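Local coordinates for protein FLUORESCENT IN BLUE LIGHT, chloroplastic (Arabidopsis thaliana, PDB 4YVO) that acts in chloroplasts as a negative regulator of tetrapyrrole and chlorophyll biosynthesis, probably by repressing glutamyl-tRNA reductase, with which its TPR domain forms a complex, at residues A[108-119]-A[134-145]. Residues are numbered along the deposited sequence; the frame is centred on the assembly and turned at random.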
ATOM      1  N   TYR A 108       2.880  -6.267  10.617  1.00 14.43           N
ATOM      2  CA  TYR A 108       2.087  -6.882   9.555  1.00 14.92           C
ATOM      3  C   TYR A 108       0.587  -6.612   9.620  1.00 15.18           C
ATOM      4  O   TYR A 108      -0.055  -6.482   8.580  1.00 14.06           O
ATOM      5  CB  TYR A 108       2.383  -8.383   9.466  1.00 15.10           C
ATOM      6  CG  TYR A 108       3.850  -8.643   9.245  1.00 14.47           C
ATOM      7  CD1 TYR A 108       4.452  -8.325   8.031  1.00 15.75           C
ATOM      8  CD2 TYR A 108       4.643  -9.180  10.252  1.00 18.37           C
ATOM      9  CE1 TYR A 108       5.796  -8.544   7.821  1.00 18.18           C
ATOM     10  CE2 TYR A 108       5.993  -9.403  10.049  1.00 21.45           C
ATOM     11  CZ  TYR A 108       6.562  -9.081   8.833  1.00 20.99           C
ATOM     12  OH  TYR A 108       7.904  -9.305   8.633  1.00 26.17           O
ATOM     13  N   ARG A 109       0.017  -6.535  10.817  1.00 17.22           N
ATOM     14  CA  ARG A 109      -1.402  -6.215  10.953  0.70 18.78           C
ATOM     15  C   ARG A 109      -1.709  -4.798  10.489  1.00 17.52           C
ATOM     16  O   ARG A 109      -2.667  -4.570   9.751  1.00 18.48           O
ATOM     17  CB  ARG A 109      -1.890  -6.436  12.390  0.70 22.72           C
ATOM     18  CG  ARG A 109      -2.380  -7.851  12.609  0.70 25.47           C
ATOM     19  CD  ARG A 109      -2.778  -8.139  14.056  0.70 26.77           C
ATOM     20  NE  ARG A 109      -2.109  -9.342  14.548  0.70 29.62           N
ATOM     21  CZ  ARG A 109      -2.424 -10.579  14.177  0.70 28.87           C
ATOM     22  NH1 ARG A 109      -3.410 -10.789  13.312  0.70 26.93           N
ATOM     23  NH2 ARG A 109      -1.751 -11.611  14.668  0.70 30.83           N
ATOM     24  N   GLU A 110      -0.894  -3.849  10.924  1.00 16.58           N
ATOM     25  CA  GLU A 110      -1.065  -2.477  10.476  1.00 17.30           C
ATOM     26  C   GLU A 110      -0.863  -2.409   8.965  1.00 13.79           C
ATOM     27  O   GLU A 110      -1.575  -1.689   8.269  1.00 13.83           O
ATOM     28  CB  GLU A 110      -0.082  -1.536  11.171  1.00 22.08           C
ATOM     29  CG  GLU A 110      -0.320  -1.340  12.655  1.00 31.91           C
ATOM     30  CD  GLU A 110       0.697  -0.400  13.261  1.00 38.51           C
ATOM     31  OE1 GLU A 110       0.907   0.694  12.687  1.00 40.82           O
ATOM     32  OE2 GLU A 110       1.298  -0.758  14.298  1.00 42.97           O
ATOM     33  N   ALA A 111       0.105  -3.160   8.449  1.00 11.23           N
ATOM     34  CA  ALA A 111       0.369  -3.148   7.009  1.00 10.04           C
ATOM     35  C   ALA A 111      -0.866  -3.577   6.223  1.00  9.94           C
ATOM     36  O   ALA A 111      -1.223  -2.956   5.219  1.00  9.67           O
ATOM     37  CB  ALA A 111       1.562  -4.037   6.672  1.00  9.40           C
ATOM     38  N   ILE A 112      -1.538  -4.620   6.703  1.00  9.71           N
ATOM     39  CA  ILE A 112      -2.756  -5.103   6.053  1.00 10.61           C
ATOM     40  C   ILE A 112      -3.828  -4.022   5.990  1.00 10.81           C
ATOM     41  O   ILE A 112      -4.522  -3.895   4.984  1.00 11.65           O
ATOM     42  CB  ILE A 112      -3.298  -6.388   6.724  1.00 11.59           C
ATOM     43  CG1 ILE A 112      -2.347  -7.550   6.440  1.00 11.92           C
ATOM     44  CG2 ILE A 112      -4.702  -6.735   6.222  1.00 13.86           C
ATOM     45  CD1 ILE A 112      -2.545  -8.748   7.360  1.00 12.59           C
ATOM     46  N   GLN A 113      -3.942  -3.222   7.050  1.00 11.04           N
ATOM     47  CA  GLN A 113      -4.889  -2.106   7.058  1.00 12.34           C
ATOM     48  C   GLN A 113      -4.671  -1.194   5.846  1.00 10.51           C
ATOM     49  O   GLN A 113      -5.619  -0.794   5.171  1.00 11.28           O
ATOM     50  CB  GLN A 113      -4.771  -1.291   8.354  1.00 16.32           C
ATOM     51  CG  GLN A 113      -5.571   0.002   8.342  1.00 24.37           C
ATOM     52  CD  GLN A 113      -5.273   0.900   9.531  1.00 32.46           C
ATOM     53  OE1 GLN A 113      -4.606   0.493  10.485  1.00 37.16           O
ATOM     54  NE2 GLN A 113      -5.766   2.133   9.476  1.00 33.52           N
ATOM     55  N   TYR A 114      -3.413  -0.871   5.562  1.00  9.28           N
ATOM     56  CA  TYR A 114      -3.120   0.061   4.477  1.00  8.85           C
ATOM     57  C   TYR A 114      -3.176  -0.570   3.088  1.00  7.69           C
ATOM     58  O   TYR A 114      -3.724   0.027   2.163  1.00  8.83           O
ATOM     59  CB  TYR A 114      -1.819   0.827   4.738  1.00  9.34           C
ATOM     60  CG  TYR A 114      -2.048   1.872   5.808  1.00 10.20           C
ATOM     61  CD1 TYR A 114      -2.764   3.030   5.527  1.00 12.10           C
ATOM     62  CD2 TYR A 114      -1.615   1.676   7.111  1.00 13.46           C
ATOM     63  CE1 TYR A 114      -3.011   3.978   6.499  1.00 15.69           C
ATOM     64  CE2 TYR A 114      -1.860   2.625   8.094  1.00 16.34           C
ATOM     65  CZ  TYR A 114      -2.560   3.771   7.778  1.00 17.62           C
ATOM     66  OH  TYR A 114      -2.809   4.723   8.747  1.00 22.10           O
ATOM     67  N   HIS A 115      -2.653  -1.781   2.934  1.00  7.93           N
ATOM     68  CA  HIS A 115      -2.829  -2.463   1.657  1.00  8.06           C
ATOM     69  C   HIS A 115      -4.315  -2.690   1.356  1.00  8.07           C
ATOM     70  O   HIS A 115      -4.739  -2.656   0.196  1.00  8.81           O
ATOM     71  CB  HIS A 115      -2.071  -3.791   1.615  1.00  8.15           C
ATOM     72  CG  HIS A 115      -0.591  -3.633   1.629  1.00  8.75           C
ATOM     73  ND1 HIS A 115       0.114  -2.932   0.670  1.00  9.69           N
ATOM     74  CD2 HIS A 115       0.349  -4.117   2.499  1.00  9.78           C
ATOM     75  CE1 HIS A 115       1.393  -2.980   0.944  1.00 10.03           C
ATOM     76  NE2 HIS A 115       1.576  -3.676   2.035  1.00  9.24           N
ATOM     77  N   SER A 116      -5.107  -2.921   2.401  1.00  8.67           N
ATOM     78  CA  SER A 116      -6.541  -3.121   2.211  1.00  9.67           C
ATOM     79  C   SER A 116      -7.212  -1.862   1.683  1.00  9.63           C
ATOM     80  O   SER A 116      -8.193  -1.947   0.955  1.00 10.31           O
ATOM     81  CB  SER A 116      -7.219  -3.592   3.499  1.00 11.58           C
ATOM     82  OG  SER A 116      -6.757  -4.889   3.837  1.00 13.70           O
ATOM     83  N   MET A 117      -6.668  -0.696   2.031  1.00  9.14           N
ATOM     84  CA  MET A 117      -7.194   0.562   1.502  1.00 10.35           C
ATOM     85  C   MET A 117      -7.042   0.627  -0.009  1.00  9.58           C
ATOM     86  O   MET A 117      -7.904   1.171  -0.693  1.00 10.82           O
ATOM     87  CB  MET A 117      -6.487   1.767   2.110  1.00 14.06           C
ATOM     88  CG  MET A 117      -6.873   2.084   3.515  1.00 18.24           C
ATOM     89  SD  MET A 117      -5.988   3.557   4.018  1.00 21.10           S
ATOM     90  CE  MET A 117      -6.494   4.717   2.757  1.00 25.66           C
ATOM     91  N   VAL A 118      -5.936   0.103  -0.529  1.00  8.83           N
ATOM     92  CA  VAL A 118      -5.744   0.060  -1.973  1.00  8.80           C
ATOM     93  C   VAL A 118      -6.917  -0.683  -2.610  1.00  8.44           C
ATOM     94  O   VAL A 118      -7.515  -0.210  -3.581  1.00 10.08           O
ATOM     95  CB  VAL A 118      -4.414  -0.617  -2.374  1.00  8.96           C
ATOM     96  CG1 VAL A 118      -4.302  -0.710  -3.886  1.00 11.81           C
ATOM     97  CG2 VAL A 118      -3.233   0.151  -1.791  1.00 10.57           C
ATOM     98  N   LEU A 119      -7.269  -1.826  -2.032  1.00  9.35           N
ATOM     99  CA  LEU A 119      -8.390  -2.618  -2.538  1.00  9.67           C
ATOM    100  C   LEU A 119      -9.720  -1.879  -2.393  1.00  9.87           C
ATOM    101  O   LEU A 119     -10.550  -1.866  -3.309  1.00 10.80           O
ATOM    102  CB  LEU A 119      -8.470  -3.965  -1.815  1.00  9.46           C
ATOM    103  CG  LEU A 119      -7.215  -4.839  -1.954  1.00 10.18           C
ATOM    104  CD1 LEU A 119      -7.430  -6.154  -1.229  1.00 11.58           C
ATOM    105  CD2 LEU A 119      -6.838  -5.085  -3.413  1.00 10.65           C
ATOM    106  N   ALA A 134      -1.292  -5.355  -4.221  1.00  7.40           N
ATOM    107  CA  ALA A 134      -1.885  -5.362  -2.888  1.00  7.05           C
ATOM    108  C   ALA A 134      -2.273  -6.773  -2.440  1.00  6.95           C
ATOM    109  O   ALA A 134      -2.064  -7.135  -1.281  1.00  7.73           O
ATOM    110  CB  ALA A 134      -3.072  -4.420  -2.819  1.00  8.69           C
ATOM    111  N   TYR A 135      -2.831  -7.575  -3.342  1.00  6.98           N
ATOM    112  CA  TYR A 135      -3.173  -8.951  -2.976  1.00  7.16           C
ATOM    113  C   TYR A 135      -1.938  -9.719  -2.523  1.00  7.38           C
ATOM    114  O   TYR A 135      -1.972 -10.438  -1.521  1.00  9.14           O
ATOM    115  CB  TYR A 135      -3.797  -9.709  -4.142  1.00  7.92           C
ATOM    116  CG  TYR A 135      -5.211  -9.332  -4.507  1.00  7.48           C
ATOM    117  CD1 TYR A 135      -6.177  -9.095  -3.538  1.00 10.76           C
ATOM    118  CD2 TYR A 135      -5.583  -9.230  -5.832  1.00 10.45           C
ATOM    119  CE1 TYR A 135      -7.477  -8.774  -3.889  1.00 12.33           C
ATOM    120  CE2 TYR A 135      -6.869  -8.916  -6.191  1.00 11.75           C
ATOM    121  CZ  TYR A 135      -7.813  -8.687  -5.228  1.00 10.47           C
ATOM    122  OH  TYR A 135      -9.090  -8.376  -5.627  1.00 12.86           O
ATOM    123  N   GLY A 136      -0.853  -9.590  -3.281  1.00  7.47           N
ATOM    124  CA  GLY A 136       0.369 -10.297  -2.958  1.00  8.06           C
ATOM    125  C   GLY A 136       0.959  -9.828  -1.638  1.00  7.08           C
ATOM    126  O   GLY A 136       1.448 -10.642  -0.850  1.00  9.32           O
ATOM    127  N   ALA A 137       0.910  -8.520  -1.388  1.00  7.19           N
ATOM    128  CA  ALA A 137       1.457  -7.964  -0.154  1.00  7.88           C
ATOM    129  C   ALA A 137       0.641  -8.431   1.054  1.00  7.68           C
ATOM    130  O   ALA A 137       1.198  -8.799   2.090  1.00  8.63           O
ATOM    131  CB  ALA A 137       1.489  -6.452  -0.225  1.00  8.10           C
ATOM    132  N   ILE A 138      -0.683  -8.455   0.907  1.00  7.67           N
ATOM    133  CA  ILE A 138      -1.551  -8.894   1.990  1.00  8.29           C
ATOM    134  C   ILE A 138      -1.314 -10.370   2.281  1.00  8.44           C
ATOM    135  O   ILE A 138      -1.258 -10.777   3.446  1.00  9.59           O
ATOM    136  CB  ILE A 138      -3.039  -8.609   1.669  1.00  8.03           C
ATOM    137  CG1 ILE A 138      -3.284  -7.095   1.701  1.00  9.27           C
ATOM    138  CG2 ILE A 138      -3.961  -9.323   2.657  1.00  9.80           C
ATOM    139  CD1 ILE A 138      -4.561  -6.661   1.006  1.00  9.99           C
ATOM    140  N   ALA A 139      -1.166 -11.169   1.223  1.00  8.45           N
ATOM    141  CA  ALA A 139      -0.845 -12.585   1.392  1.00  9.68           C
ATOM    142  C   ALA A 139       0.453 -12.751   2.183  1.00 10.42           C
ATOM    143  O   ALA A 139       0.526 -13.562   3.107  1.00 12.02           O
ATOM    144  CB  ALA A 139      -0.738 -13.286   0.033  1.00  9.93           C
ATOM    145  N   ASP A 140       1.471 -11.975   1.814  1.00 10.00           N
ATOM    146  CA  ASP A 140       2.758 -12.012   2.505  1.00 10.42           C
ATOM    147  C   ASP A 140       2.628 -11.640   3.982  1.00  9.60           C
ATOM    148  O   ASP A 140       3.256 -12.257   4.853  1.00 12.21           O
ATOM    149  CB  ASP A 140       3.764 -11.078   1.825  1.00 10.56           C
ATOM    150  CG  ASP A 140       4.187 -11.569   0.453  1.00 13.97           C
ATOM    151  OD1 ASP A 140       3.951 -12.755   0.129  1.00 17.21           O
ATOM    152  OD2 ASP A 140       4.775 -10.769  -0.307  1.00 14.42           O
ATOM    153  N   CYS A 141       1.806 -10.629   4.264  1.00  8.71           N
ATOM    154  CA  CYS A 141       1.561 -10.223   5.645  1.00  8.97           C
ATOM    155  C   CYS A 141       0.900 -11.334   6.454  1.00 10.62           C
ATOM    156  O   CYS A 141       1.324 -11.627   7.575  1.00 12.10           O
ATOM    157  CB  CYS A 141       0.703  -8.958   5.704  1.00 10.56           C
ATOM    158  SG  CYS A 141       1.533  -7.462   5.156  1.00 11.23           S
ATOM    159  N   TYR A 142      -0.137 -11.953   5.892  1.00 10.37           N
ATOM    160  CA  TYR A 142      -0.830 -13.026   6.594  1.00 11.55           C
ATOM    161  C   TYR A 142       0.096 -14.222   6.813  1.00 13.65           C
ATOM    162  O   TYR A 142       0.018 -14.888   7.839  1.00 14.35           O
ATOM    163  CB  TYR A 142      -2.109 -13.440   5.860  1.00 11.51           C
ATOM    164  CG  TYR A 142      -3.293 -12.538   6.137  1.00 10.42           C
ATOM    165  CD1 TYR A 142      -3.741 -12.317   7.435  1.00 13.37           C
ATOM    166  CD2 TYR A 142      -3.992 -11.937   5.098  1.00 11.56           C
ATOM    167  CE1 TYR A 142      -4.825 -11.495   7.686  1.00 14.21           C
ATOM    168  CE2 TYR A 142      -5.085 -11.122   5.341  1.00 13.08           C
ATOM    169  CZ  TYR A 142      -5.499 -10.903   6.633  1.00 13.62           C
ATOM    170  OH  TYR A 142      -6.588 -10.087   6.866  1.00 16.72           O
ATOM    171  N   THR A 143       0.986 -14.477   5.858  1.00 12.17           N
ATOM    172  CA  THR A 143       1.979 -15.535   6.020  1.00 13.41           C
ATOM    173  C   THR A 143       2.889 -15.268   7.224  1.00 14.16           C
ATOM    174  O   THR A 143       3.140 -16.161   8.036  1.00 16.67           O
ATOM    175  CB  THR A 143       2.821 -15.718   4.741  1.00 14.76           C
ATOM    176  OG1 THR A 143       1.966 -16.126   3.667  1.00 15.47           O
ATOM    177  CG2 THR A 143       3.905 -16.772   4.953  1.00 17.12           C
ATOM    178  N   GLU A 144       3.370 -14.035   7.352  1.00 14.27           N
ATOM    179  CA  GLU A 144       4.194 -13.684   8.506  1.00 14.77           C
ATOM    180  C   GLU A 144       3.430 -13.783   9.827  1.00 15.70           C
ATOM    181  O   GLU A 144       4.023 -14.042  10.873  1.00 19.27           O
ATOM    182  CB  GLU A 144       4.800 -12.290   8.348  1.00 16.14           C
ATOM    183  CG  GLU A 144       5.700 -12.154   7.135  1.00 17.71           C
ATOM    184  CD  GLU A 144       6.908 -13.066   7.197  1.00 24.86           C
ATOM    185  OE1 GLU A 144       7.386 -13.365   8.314  1.00 28.10           O
ATOM    186  OE2 GLU A 144       7.386 -13.484   6.119  1.00 31.74           O
ATOM    187  N   LEU A 145       2.117 -13.582   9.774  1.00 14.07           N
ATOM    188  CA  LEU A 145       1.278 -13.666  10.962  1.00 14.80           C
ATOM    189  C   LEU A 145       0.857 -15.100  11.268  1.00 17.61           C
ATOM    190  O   LEU A 145       0.230 -15.361  12.291  1.00 18.82           O
ATOM    191  CB  LEU A 145       0.039 -12.786  10.801  1.00 15.35           C
ATOM    192  CG  LEU A 145       0.325 -11.286  10.756  1.00 15.30           C
ATOM    193  CD1 LEU A 145      -0.919 -10.526  10.330  1.00 16.85           C
ATOM    194  CD2 LEU A 145       0.811 -10.815  12.124  1.00 17.94           C
TER
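The joint between TPR 2 and TPR 3 is made by Y108, I112, H115 and L119 of helix 108-125 packing on A134, A137, I138, C141 and L145, the second helix of one repeat against the first of the next. The segments run nearly antiparallel, at 161° with axes 9.1 Å apart, and the joint is an example of a helix interface built from small residues and methyl-on-ring contacts. At one end the Y108 ring lies flat over the aliphatic part of E144, whose CB stands 3.5 Å from the ring centroid and only 10° off its normal. A chi1 of -57° sets CG of Y108 anti to the carbonyl carbon, carrying the ring out to E144 CB, while Y108 CB touches L145 CG at 3.8 Å. Were Y108 an alanine, the contact of CB with L145 could remain, but the E144 methylenes would probably lose their cover and a gap open beside them. One turn on, I112 is wedged in tightly: CG1 presses on C141 CB at 3.4 Å, closer than usual for two carbons, and CD1 sits over the centre of the Y142 ring. C141 SG rests against A111 CB. The methyl of A137 lies 3.6 Å from the centroid of the H115 imidazole, again over the face, while H115 CB packs on I138 CG1. At the far end L119 and I138 meet tip to tip through their CD1 methyls at 3.7 Å, and L119 CD2 lies, less centrally, over a face of the Y135 ring. Beyond the pair, H115 NE2 is hydrogen-bonded to Q103 OE1 of helix 88-104, and I138 touches F154 of helix 148-162. The repeats are thus joined here chiefly by dispersion and CH-pi contacts, with NE2 of H115 tied to its own repeat while one ring face packs on A137 of the next.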